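Local coordinates for protein 3-hexulose-6-phosphate synthase (Mycobacterium gastri, PDB 3AJX) that is an enzyme of the HUMPS family with a TIM-barrel fold that binds a magnesium ion at the C-terminal end of its barrel strands, at residues S42-V47 / V56-K61; A14-A19 / K48-D53; I7-T12 / A188-A193. The protein carries 1 engineered substitution. One frame throughout, in Å; residues are numbered along the deposited sequence.

In the fold
The chain is an eight-stranded parallel barrel wrapped by helices, and the three contacts cluster around its first strands and its closing seam. Contacts 1 and 2 share helix 42-50, the first using its body against strand 55-62 and the second its C-terminal end against helix 12-22; their centres are about 10 Å apart. Contact 3 lies about 13 Å and 14 Å from contacts 2 and 1, between centres. Its segments, 7-12 and 188-193, enclose the others along the chain, while those of contacts 1 and 2 interleave. Contact 1 binds a helix to the barrel wall, contact 2 joins two outer helices, and contact 3 joins the loop after the first strand to the short helix after the last.

Contact 1. Residues S42-V47 / V56-K61. With MG (magnesium ion), chain F.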
ATOM      1  N   SER A  42      -0.429  -0.984  15.831  1.00 12.26           N
ATOM      2  CA  SER A  42       0.117  -1.338  17.140  1.00 12.86           C
ATOM      3  C   SER A  42       1.558  -1.843  17.093  1.00 10.91           C
ATOM      4  O   SER A  42       2.283  -1.726  18.077  1.00 12.33           O
ATOM      5  CB  SER A  42      -0.773  -2.376  17.842  1.00 13.61           C
ATOM      6  OG  SER A  42      -0.866  -3.576  17.099  1.00 16.50           O
ATOM      7  N   VAL A  43       1.988  -2.398  15.962  1.00 11.10           N
ATOM      8  CA  VAL A  43       3.363  -2.882  15.891  1.00 10.25           C
ATOM      9  C   VAL A  43       4.330  -1.694  15.921  1.00 10.21           C
ATOM     10  O   VAL A  43       5.431  -1.790  16.465  1.00  9.98           O
ATOM     11  CB  VAL A  43       3.612  -3.755  14.630  1.00 10.51           C
ATOM     12  CG1 VAL A  43       3.438  -2.935  13.363  1.00 11.92           C
ATOM     13  CG2 VAL A  43       5.007  -4.370  14.695  1.00 11.52           C
ATOM     14  N   ILE A  44       3.907  -0.572  15.343  1.00 10.27           N
ATOM     15  CA  ILE A  44       4.716   0.642  15.325  1.00  9.59           C
ATOM     16  C   ILE A  44       4.878   1.152  16.753  1.00 10.61           C
ATOM     17  O   ILE A  44       5.977   1.489  17.193  1.00 12.28           O
ATOM     18  CB  ILE A  44       4.037   1.763  14.501  1.00  8.64           C
ATOM     19  CG1 ILE A  44       3.948   1.355  13.032  1.00 10.63           C
ATOM     20  CG2 ILE A  44       4.818   3.073  14.644  1.00 10.14           C
ATOM     21  CD1 ILE A  44       3.104   2.306  12.201  1.00 10.00           C
ATOM     22  N   THR A  45       3.764   1.204  17.470  1.00 11.57           N
ATOM     23  CA  THR A  45       3.757   1.686  18.842  1.00 11.19           C
ATOM     24  C   THR A  45       4.617   0.823  19.752  1.00 11.92           C
ATOM     25  O   THR A  45       5.360   1.338  20.587  1.00 12.31           O
ATOM     26  CB  THR A  45       2.324   1.722  19.387  1.00 11.15           C
ATOM     27  OG1 THR A  45       1.494   2.453  18.475  1.00 12.24           O
ATOM     28  CG2 THR A  45       2.288   2.397  20.751  1.00 11.95           C
ATOM     29  N   ALA A  46       4.522  -0.489  19.577  1.00 11.48           N
ATOM     30  CA  ALA A  46       5.290  -1.425  20.393  1.00 12.90           C
ATOM     31  C   ALA A  46       6.794  -1.278  20.181  1.00 13.45           C
ATOM     32  O   ALA A  46       7.568  -1.277  21.137  1.00 14.00           O
ATOM     33  CB  ALA A  46       4.857  -2.852  20.086  1.00 14.33           C
ATOM     34  N   VAL A  47       7.206  -1.155  18.924  1.00 12.15           N
ATOM     35  CA  VAL A  47       8.621  -1.019  18.611  1.00 13.17           C
ATOM     36  C   VAL A  47       9.193   0.309  19.098  1.00 13.23           C
ATOM     37  O   VAL A  47      10.311   0.353  19.615  1.00 13.99           O
ATOM     38  CB  VAL A  47       8.872  -1.161  17.095  1.00 13.48           C
ATOM     39  CG1 VAL A  47      10.335  -0.878  16.774  1.00 15.06           C
ATOM     40  CG2 VAL A  47       8.501  -2.566  16.648  1.00 15.98           C
ATOM     41  N   VAL A  56      12.022   5.389  14.158  1.00  9.89           N
ATOM     42  CA  VAL A  56      11.089   4.355  13.720  1.00 10.10           C
ATOM     43  C   VAL A  56      10.471   4.753  12.382  1.00  9.38           C
ATOM     44  O   VAL A  56       9.863   5.812  12.247  1.00 10.98           O
ATOM     45  CB  VAL A  56       9.997   4.117  14.780  1.00 10.50           C
ATOM     46  CG1 VAL A  56       8.948   3.157  14.246  1.00 12.00           C
ATOM     47  CG2 VAL A  56      10.636   3.529  16.040  1.00 10.61           C
ATOM     48  N   PHE A  57      10.648   3.871  11.404  1.00  8.73           N
ATOM     49  CA  PHE A  57      10.210   4.056  10.022  1.00  8.09           C
ATOM     50  C   PHE A  57       9.007   3.146   9.729  1.00  8.00           C
ATOM     51  O   PHE A  57       9.125   1.924   9.786  1.00  8.16           O
ATOM     52  CB  PHE A  57      11.424   3.695   9.154  1.00  8.34           C
ATOM     53  CG  PHE A  57      11.242   3.872   7.677  1.00  8.99           C
ATOM     54  CD1 PHE A  57      11.951   4.863   7.001  1.00  8.88           C
ATOM     55  CD2 PHE A  57      10.501   2.957   6.937  1.00  8.64           C
ATOM     56  CE1 PHE A  57      11.941   4.932   5.610  1.00  8.47           C
ATOM     57  CE2 PHE A  57      10.483   3.018   5.548  1.00  9.00           C
ATOM     58  CZ  PHE A  57      11.211   4.009   4.882  1.00  9.45           C
ATOM     59  N   ALA A  58       7.851   3.740   9.437  1.00  8.13           N
ATOM     60  CA  ALA A  58       6.650   2.959   9.126  1.00  6.96           C
ATOM     61  C   ALA A  58       6.481   2.919   7.610  1.00  6.96           C
ATOM     62  O   ALA A  58       6.176   3.941   6.992  1.00  6.44           O
ATOM     63  CB  ALA A  58       5.417   3.589   9.788  1.00  6.87           C
ATOM     64  N   ASP A  59       6.690   1.743   7.021  1.00  7.30           N
ATOM     65  CA  ASP A  59       6.593   1.574   5.572  1.00  7.67           C
ATOM     66  C   ASP A  59       5.144   1.409   5.124  1.00  7.72           C
ATOM     67  O   ASP A  59       4.727   0.334   4.677  1.00  7.38           O
ATOM     68  CB  ASP A  59       7.413   0.357   5.131  1.00  9.71           C
ATOM     69  CG  ASP A  59       7.869   0.450   3.686  1.00 11.48           C
ATOM     70  OD1 ASP A  59       7.397   1.351   2.963  1.00  9.46           O
ATOM     71  OD2 ASP A  59       8.702  -0.383   3.272  1.00 13.01           O
ATOM     72  N   MET A  60       4.381   2.491   5.237  1.00  6.47           N
ATOM     73  CA  MET A  60       2.971   2.494   4.861  1.00  6.74           C
ATOM     74  C   MET A  60       2.754   2.335   3.359  1.00  6.81           C
ATOM     75  O   MET A  60       1.772   1.729   2.931  1.00  8.02           O
ATOM     76  CB  MET A  60       2.322   3.806   5.318  1.00  7.91           C
ATOM     77  CG  MET A  60       2.339   4.053   6.815  1.00  6.50           C
ATOM     78  SD  MET A  60       1.206   2.973   7.720  1.00  9.56           S
ATOM     79  CE  MET A  60      -0.358   3.863   7.547  1.00  9.35           C
ATOM     80  N   LYS A  61       3.682   2.873   2.568  1.00  7.05           N
ATOM     81  CA  LYS A  61       3.575   2.844   1.110  1.00  7.76           C
ATOM     82  C   LYS A  61       2.211   3.400   0.710  1.00  7.69           C
ATOM     83  O   LYS A  61       1.508   2.839  -0.131  1.00  7.95           O
ATOM     84  CB  LYS A  61       3.757   1.425   0.556  1.00  8.61           C
ATOM     85  CG  LYS A  61       5.214   0.980   0.469  1.00  9.16           C
ATOM     86  CD  LYS A  61       5.349  -0.320  -0.311  1.00  8.92           C
ATOM     87  CE  LYS A  61       6.802  -0.756  -0.431  1.00 11.69           C
ATOM     88  NZ  LYS A  61       7.411  -1.039   0.900  1.00 17.20           N
TER
HETATM   89 MG    MG F9100      10.648  -0.812   2.629  1.00 34.73          MG
HETATM   90  O   HOH W   1      10.198  -1.207   0.691  1.00 35.86           O
HETATM   91  O   HOH W   2      12.205  -0.596   2.888  1.00 24.13           O
HETATM   92  O   HOH W   3      10.413   1.203   1.918  1.00 29.58           O
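I44 and V47 meet V56 and A58 with methyl groups alone, so no flat group lies between helix and strand. The flat groups sit beyond the strand. The F57 ring points away from the helix and packs on E30, L80 and T82. Of the D59 carboxylate, OD2 binds magnesium at 2.1 Å and also pairs with K61 NZ at 2.8 Å, while OD1 is hydrogen-bonded to T82. Helix 42-50 runs antiparallel to strand 55-62 here, with 169° between the directions of the two short segments and their axes 9.4 Å apart at closest approach. I44 does most of the work from the helix. Its CG2 is anti to the backbone N and meets V56 CG1 at 4.1 Å, whereas the other branch is extended (chi2 171°) and carries CD1 to A58 CB at 3.6 Å. V47 adds a looser touch, its CG1 standing 4.5 Å from V56 CG2. No hydrogen bond crosses between the segments. This is the outer wall of a TIM barrel: strand 28-31, helix 42-50 and strand 55-62 form a beta-alpha-beta crossover, and V47 and V56 also rest on L31 of the neighbouring strand. At D59 the chain makes an inverse gamma turn, with a weak bond of 2.9 Å from M60 N to A58 O. E30 belongs to the same metal site. T33 also bonds K61 NZ, and the backbone O of M60 accepts a bond from K37 of the second subunit. The chemistry is therefore split across the strand: methyl packing seats the helix on one side, while on the other the metal, the lysine and T82 together hold the D59 carboxylate against rotation.

Contact 2. Residues A14-A19 / K48-D53; sequences AALELA and KKAHPD
The backbones of helices 12-22 and 42-50 are nearest at L16 and A50, CA to CA 7.8 Å, and one turn on in helix 12-22 A19 faces H51, the residue after A50 and the first to leave the helical conformation. The side chains touch in two places. L16 reaches over with one branch, CD2 coming to 4.2 Å from A50 CB. A19 is met by the imidazole of H51, whose NE2 lies 3.6 Å from A19 CB; a chi1 of -54° puts H51 CG anti to the carbonyl carbon, beside the backbone N, and from there the ring reaches A19. That same NE2 hydrogen-bonds water 4 at 2.7 Å, and the water donates to L16 O, also at 2.7 Å, giving a one-water bridge from ring to helix backbone. K48 NZ donates to P52 O at 3.1 Å, from 52° above the carbonyl plane, and makes a salt bridge with D79. Both helices belong to the outer layer of the barrel: A15 and L18 turn to I7 of strand 2-7, L16 CD2 also packs on V47 of helix 42-50, and K48 CD packs against V56 CG2 of strand 55-62.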
ATOM      1  N   ALA A  14       7.814 -11.301  16.501  1.00 14.47           N
ATOM      2  CA  ALA A  14       9.015 -11.491  15.690  1.00 14.05           C
ATOM      3  C   ALA A  14       9.757 -10.176  15.475  1.00 14.24           C
ATOM      4  O   ALA A  14      10.988 -10.133  15.526  1.00 13.64           O
ATOM      5  CB  ALA A  14       8.643 -12.103  14.343  1.00 14.92           C
ATOM      6  N   ALA A  15       9.003  -9.110  15.228  1.00 13.48           N
ATOM      7  CA  ALA A  15       9.589  -7.794  14.999  1.00 12.01           C
ATOM      8  C   ALA A  15      10.324  -7.296  16.240  1.00 12.55           C
ATOM      9  O   ALA A  15      11.434  -6.776  16.144  1.00 12.53           O
ATOM     10  CB  ALA A  15       8.502  -6.800  14.589  1.00 12.48           C
ATOM     11  N   LEU A  16       9.702  -7.455  17.404  1.00 12.71           N
ATOM     12  CA  LEU A  16      10.314  -7.023  18.657  1.00 13.63           C
ATOM     13  C   LEU A  16      11.576  -7.822  18.970  1.00 14.26           C
ATOM     14  O   LEU A  16      12.582  -7.264  19.409  1.00 13.40           O
ATOM     15  CB  LEU A  16       9.321  -7.170  19.807  1.00 13.75           C
ATOM     16  CG  LEU A  16       8.186  -6.148  19.879  1.00 15.77           C
ATOM     17  CD1 LEU A  16       7.238  -6.530  21.004  1.00 16.50           C
ATOM     18  CD2 LEU A  16       8.759  -4.756  20.109  1.00 14.42           C
ATOM     19  N   GLU A  17      11.524  -9.133  18.751  1.00 15.26           N
ATOM     20  CA  GLU A  17      12.684  -9.970  19.017  1.00 17.03           C
ATOM     21  C   GLU A  17      13.844  -9.572  18.113  1.00 17.07           C
ATOM     22  O   GLU A  17      14.982  -9.470  18.568  1.00 16.30           O
ATOM     23  CB  GLU A  17      12.339 -11.449  18.810  1.00 19.43           C
ATOM     24  CG  GLU A  17      13.542 -12.376  18.943  1.00 26.05           C
ATOM     25  CD  GLU A  17      13.156 -13.842  18.975  1.00 30.50           C
ATOM     26  OE1 GLU A  17      14.066 -14.699  18.910  1.00 33.08           O
ATOM     27  OE2 GLU A  17      11.945 -14.138  19.074  1.00 32.53           O
ATOM     28  N   LEU A  18      13.554  -9.336  16.835  1.00 14.48           N
ATOM     29  CA  LEU A  18      14.596  -8.945  15.892  1.00 14.64           C
ATOM     30  C   LEU A  18      15.160  -7.578  16.244  1.00 14.53           C
ATOM     31  O   LEU A  18      16.375  -7.389  16.272  1.00 14.16           O
ATOM     32  CB  LEU A  18      14.049  -8.914  14.461  1.00 13.44           C
ATOM     33  CG  LEU A  18      15.078  -8.525  13.396  1.00 13.38           C
ATOM     34  CD1 LEU A  18      16.233  -9.516  13.416  1.00 13.21           C
ATOM     35  CD2 LEU A  18      14.428  -8.498  12.024  1.00 12.80           C
ATOM     36  N   ALA A  19      14.274  -6.623  16.513  1.00 14.13           N
ATOM     37  CA  ALA A  19      14.706  -5.274  16.860  1.00 14.36           C
ATOM     38  C   ALA A  19      15.611  -5.301  18.089  1.00 15.02           C
ATOM     39  O   ALA A  19      16.568  -4.535  18.180  1.00 13.92           O
ATOM     40  CB  ALA A  19      13.493  -4.383  17.118  1.00 15.32           C
ATOM     41  N   LYS A  48       8.432   1.389  18.942  1.00 12.53           N
ATOM     42  CA  LYS A  48       8.907   2.699  19.385  1.00 13.00           C
ATOM     43  C   LYS A  48       9.040   2.708  20.905  1.00 15.25           C
ATOM     44  O   LYS A  48       9.967   3.303  21.453  1.00 15.20           O
ATOM     45  CB  LYS A  48       7.944   3.805  18.938  1.00 12.78           C
ATOM     46  CG  LYS A  48       8.410   5.224  19.289  1.00 11.85           C
ATOM     47  CD  LYS A  48       9.725   5.577  18.597  1.00 12.35           C
ATOM     48  CE  LYS A  48      10.182   6.989  18.934  1.00 11.07           C
ATOM     49  NZ  LYS A  48      11.446   7.348  18.227  1.00 11.65           N
ATOM     50  N   LYS A  49       8.114   2.035  21.582  1.00 15.91           N
ATOM     51  CA  LYS A  49       8.142   1.973  23.040  1.00 17.28           C
ATOM     52  C   LYS A  49       9.379   1.225  23.530  1.00 16.85           C
ATOM     53  O   LYS A  49       9.996   1.611  24.525  1.00 17.95           O
ATOM     54  CB  LYS A  49       6.881   1.283  23.569  1.00 18.98           C
ATOM     55  CG  LYS A  49       6.794   1.247  25.089  1.00 22.28           C
ATOM     56  CD  LYS A  49       5.590   0.452  25.566  1.00 23.41           C
ATOM     57  CE  LYS A  49       5.573   0.353  27.085  1.00 25.73           C
ATOM     58  NZ  LYS A  49       4.488  -0.541  27.571  1.00 28.40           N
ATOM     59  N   ALA A  50       9.741   0.156  22.826  1.00 15.36           N
ATOM     60  CA  ALA A  50      10.902  -0.650  23.189  1.00 15.21           C
ATOM     61  C   ALA A  50      12.224   0.003  22.778  1.00 16.44           C
ATOM     62  O   ALA A  50      13.280  -0.331  23.317  1.00 16.73           O
ATOM     63  CB  ALA A  50      10.791  -2.035  22.559  1.00 16.18           C
ATOM     64  N   HIS A  51      12.161   0.934  21.829  1.00 15.56           N
ATOM     65  CA  HIS A  51      13.349   1.629  21.337  1.00 15.02           C
ATOM     66  C   HIS A  51      13.004   3.102  21.091  1.00 16.45           C
ATOM     67  O   HIS A  51      13.083   3.599  19.962  1.00 14.90           O
ATOM     68  CB  HIS A  51      13.819   0.967  20.040  1.00 15.27           C
ATOM     69  CG  HIS A  51      14.046  -0.507  20.170  1.00 15.56           C
ATOM     70  ND1 HIS A  51      15.195  -1.038  20.716  1.00 16.56           N
ATOM     71  CD2 HIS A  51      13.242  -1.560  19.889  1.00 16.17           C
ATOM     72  CE1 HIS A  51      15.089  -2.354  20.767  1.00 15.00           C
ATOM     73  NE2 HIS A  51      13.913  -2.696  20.273  1.00 15.41           N
ATOM     74  N   PRO A  52      12.639   3.828  22.161  1.00 16.01           N
ATOM     75  CA  PRO A  52      12.265   5.242  22.110  1.00 17.09           C
ATOM     76  C   PRO A  52      13.267   6.220  21.506  1.00 15.49           C
ATOM     77  O   PRO A  52      12.871   7.250  20.970  1.00 16.31           O
ATOM     78  CB  PRO A  52      11.947   5.564  23.569  1.00 16.52           C
ATOM     79  CG  PRO A  52      12.878   4.663  24.311  1.00 16.62           C
ATOM     80  CD  PRO A  52      12.730   3.367  23.558  1.00 17.94           C
ATOM     81  N   ASP A  53      14.554   5.909  21.581  1.00 16.08           N
ATOM     82  CA  ASP A  53      15.549   6.817  21.033  1.00 17.59           C
ATOM     83  C   ASP A  53      16.083   6.402  19.667  1.00 16.74           C
ATOM     84  O   ASP A  53      17.114   6.896  19.212  1.00 17.57           O
ATOM     85  CB  ASP A  53      16.692   7.005  22.033  1.00 20.44           C
ATOM     86  CG  ASP A  53      16.215   7.610  23.344  1.00 23.65           C
ATOM     87  OD1 ASP A  53      15.395   8.553  23.294  1.00 25.05           O
ATOM     88  OD2 ASP A  53      16.659   7.151  24.418  1.00 25.34           O
TER
HETATM   89  O   HOH W   4      12.506  -4.956  20.773  1.00 16.98           O

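Contact 3. Residues I7-T12 / A188-A193; sequences IDLLST and AIYGAA
Y190 leans on L9 and D8 along the length of its side chain. At the root, Y190 CB packs on L18 CD2 of helix 12-22. A chi1 of 67° sets CG between the backbone N and the carbonyl carbon, which turns the ring toward the 7-12 loop. L9 and D8 both lie obliquely off one side of the ring. L9 sits towards CG and CD2, its own CD2 4.0 Å from Y190 CD2, and the leucine and tyrosine side chains run side by side, pointing opposite ways. D8 sits towards CD1, CE1 and CZ: Y190 CD1 comes within 4.1 Å of D8 N, and CE1 within 3.9 Å of D8 CB. This is the seam of the TIM barrel, where the loop after strand 2-7 lies beside the short helix 187-190 that follows the last strand, 182-185. D8 itself centres an inverse gamma turn. At the tip, Y190 OH holds two waters. Water 5, in the ring plane at its edge, is 2.6 Å from OH and bridges it to D8 OD1. Water 6 lies 2.7 Å from Y190 OH and donates to D8 O at 2.9 Å. The D8 side chain is about 5 Å from magnesium at nearest atoms, and near a sulfate probably from the crystallisation liquor.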
ATOM      1  N   ILE A   7      12.385  -4.570   8.729  1.00  9.81           N
ATOM      2  CA  ILE A   7      11.755  -5.723   9.361  1.00 10.74           C
ATOM      3  C   ILE A   7      10.509  -6.112   8.568  1.00 10.36           C
ATOM      4  O   ILE A   7       9.394  -5.689   8.877  1.00 12.40           O
ATOM      5  CB  ILE A   7      11.369  -5.419  10.827  1.00  9.46           C
ATOM      6  CG1 ILE A   7      12.611  -4.987  11.611  1.00 11.78           C
ATOM      7  CG2 ILE A   7      10.759  -6.661  11.472  1.00 12.66           C
ATOM      8  CD1 ILE A   7      12.363  -4.714  13.083  1.00 10.92           C
ATOM      9  N   ASP A   8      10.717  -6.911   7.529  1.00 12.42           N
ATOM     10  CA  ASP A   8       9.632  -7.354   6.671  1.00 13.51           C
ATOM     11  C   ASP A   8       9.109  -8.707   7.130  1.00 15.62           C
ATOM     12  O   ASP A   8       9.033  -9.658   6.350  1.00 17.40           O
ATOM     13  CB  ASP A   8      10.126  -7.421   5.222  1.00 16.30           C
ATOM     14  CG  ASP A   8      10.356  -6.045   4.626  1.00 18.68           C
ATOM     15  OD1 ASP A   8      11.224  -5.904   3.739  1.00 18.53           O
ATOM     16  OD2 ASP A   8       9.654  -5.097   5.039  1.00 21.28           O
ATOM     17  N   LEU A   9       8.761  -8.783   8.412  1.00 14.56           N
ATOM     18  CA  LEU A   9       8.243 -10.007   9.007  1.00 14.68           C
ATOM     19  C   LEU A   9       6.726  -9.909   9.159  1.00 14.76           C
ATOM     20  O   LEU A   9       6.122  -8.927   8.723  1.00 14.73           O
ATOM     21  CB  LEU A   9       8.910 -10.252  10.361  1.00 16.22           C
ATOM     22  CG  LEU A   9      10.437 -10.396  10.274  1.00 17.31           C
ATOM     23  CD1 LEU A   9      11.013 -10.629  11.660  1.00 17.44           C
ATOM     24  CD2 LEU A   9      10.791 -11.549   9.343  1.00 17.83           C
ATOM     25  N   LEU A  10       6.104 -10.907   9.781  1.00 13.24           N
ATOM     26  CA  LEU A  10       4.647 -10.898   9.900  1.00 12.33           C
ATOM     27  C   LEU A  10       4.017 -10.828  11.289  1.00 12.11           C
ATOM     28  O   LEU A  10       2.792 -10.886  11.408  1.00 14.65           O
ATOM     29  CB  LEU A  10       4.071 -12.104   9.156  1.00 12.66           C
ATOM     30  CG  LEU A  10       4.417 -12.206   7.668  1.00 13.75           C
ATOM     31  CD1 LEU A  10       3.796 -13.470   7.091  1.00 15.26           C
ATOM     32  CD2 LEU A  10       3.912 -10.973   6.926  1.00 16.19           C
ATOM     33  N   SER A  11       4.822 -10.708  12.338  1.00 12.01           N
ATOM     34  CA  SER A  11       4.251 -10.623  13.680  1.00 11.58           C
ATOM     35  C   SER A  11       5.000  -9.631  14.550  1.00 12.22           C
ATOM     36  O   SER A  11       6.203  -9.422  14.381  1.00 13.56           O
ATOM     37  CB  SER A  11       4.252 -11.999  14.363  1.00 14.46           C
ATOM     38  OG  SER A  11       5.555 -12.381  14.764  1.00 14.91           O
ATOM     39  N   THR A  12       4.275  -9.020  15.482  1.00 12.78           N
ATOM     40  CA  THR A  12       4.853  -8.051  16.404  1.00 14.52           C
ATOM     41  C   THR A  12       5.906  -8.738  17.269  1.00 15.29           C
ATOM     42  O   THR A  12       6.955  -8.169  17.567  1.00 14.18           O
ATOM     43  CB  THR A  12       3.767  -7.446  17.314  1.00 15.32           C
ATOM     44  OG1 THR A  12       2.811  -6.744  16.510  1.00 15.64           O
ATOM     45  CG2 THR A  12       4.385  -6.488  18.322  1.00 15.91           C
ATOM     46  N   ALA A 188      19.268  -9.525   4.375  1.00 10.25           N
ATOM     47  CA  ALA A 188      20.627  -9.746   4.849  1.00 10.89           C
ATOM     48  C   ALA A 188      20.637  -9.846   6.373  1.00 10.96           C
ATOM     49  O   ALA A 188      21.502 -10.504   6.959  1.00 12.34           O
ATOM     50  CB  ALA A 188      21.538  -8.608   4.390  1.00 11.03           C
ATOM     51  N   ILE A 189      19.668  -9.200   7.014  1.00 11.62           N
ATOM     52  CA  ILE A 189      19.587  -9.229   8.466  1.00 10.14           C
ATOM     53  C   ILE A 189      18.582 -10.258   8.998  1.00 13.38           C
ATOM     54  O   ILE A 189      18.978 -11.195   9.696  1.00 13.12           O
ATOM     55  CB  ILE A 189      19.246  -7.828   9.039  1.00 11.25           C
ATOM     56  CG1 ILE A 189      20.393  -6.855   8.740  1.00 10.92           C
ATOM     57  CG2 ILE A 189      19.017  -7.917  10.546  1.00 10.39           C
ATOM     58  CD1 ILE A 189      20.149  -5.435   9.230  1.00 13.35           C
ATOM     59  N   TYR A 190      17.299 -10.110   8.667  1.00 12.54           N
ATOM     60  CA  TYR A 190      16.306 -11.053   9.185  1.00 12.85           C
ATOM     61  C   TYR A 190      16.385 -12.467   8.610  1.00 13.81           C
ATOM     62  O   TYR A 190      15.844 -13.409   9.194  1.00 15.37           O
ATOM     63  CB  TYR A 190      14.870 -10.498   9.038  1.00 11.42           C
ATOM     64  CG  TYR A 190      14.340 -10.329   7.627  1.00 12.23           C
ATOM     65  CD1 TYR A 190      14.226  -9.063   7.050  1.00 11.36           C
ATOM     66  CD2 TYR A 190      13.914 -11.428   6.880  1.00 12.14           C
ATOM     67  CE1 TYR A 190      13.698  -8.895   5.767  1.00 12.96           C
ATOM     68  CE2 TYR A 190      13.385 -11.270   5.597  1.00 13.80           C
ATOM     69  CZ  TYR A 190      13.281 -10.003   5.048  1.00 13.35           C
ATOM     70  OH  TYR A 190      12.771  -9.846   3.778  1.00 14.82           O
ATOM     71  N   GLY A 191      17.066 -12.623   7.479  1.00 13.21           N
ATOM     72  CA  GLY A 191      17.187 -13.938   6.870  1.00 13.83           C
ATOM     73  C   GLY A 191      18.432 -14.695   7.299  1.00 14.35           C
ATOM     74  O   GLY A 191      18.659 -15.828   6.865  1.00 14.89           O
ATOM     75  N   ALA A 192      19.233 -14.083   8.165  1.00 13.66           N
ATOM     76  CA  ALA A 192      20.469 -14.704   8.636  1.00 14.20           C
ATOM     77  C   ALA A 192      20.286 -15.562   9.886  1.00 15.02           C
ATOM     78  O   ALA A 192      19.375 -15.338  10.682  1.00 16.25           O
ATOM     79  CB  ALA A 192      21.513 -13.627   8.898  1.00 13.36           C
ATOM     80  N   ALA A 193      21.163 -16.549  10.054  1.00 17.30           N
ATOM     81  CA  ALA A 193      21.099 -17.420  11.222  1.00 16.65           C
ATOM     82  C   ALA A 193      21.473 -16.592  12.445  1.00 16.26           C
ATOM     83  O   ALA A 193      21.021 -16.861  13.558  1.00 17.75           O
ATOM     84  CB  ALA A 193      22.066 -18.593  11.065  1.00 20.41           C
TER
HETATM   85  O   HOH W   5      12.989  -7.407   2.789  1.00 19.72           O
HETATM   86  O   HOH W   6      10.158 -10.595   3.844  1.00 22.83           O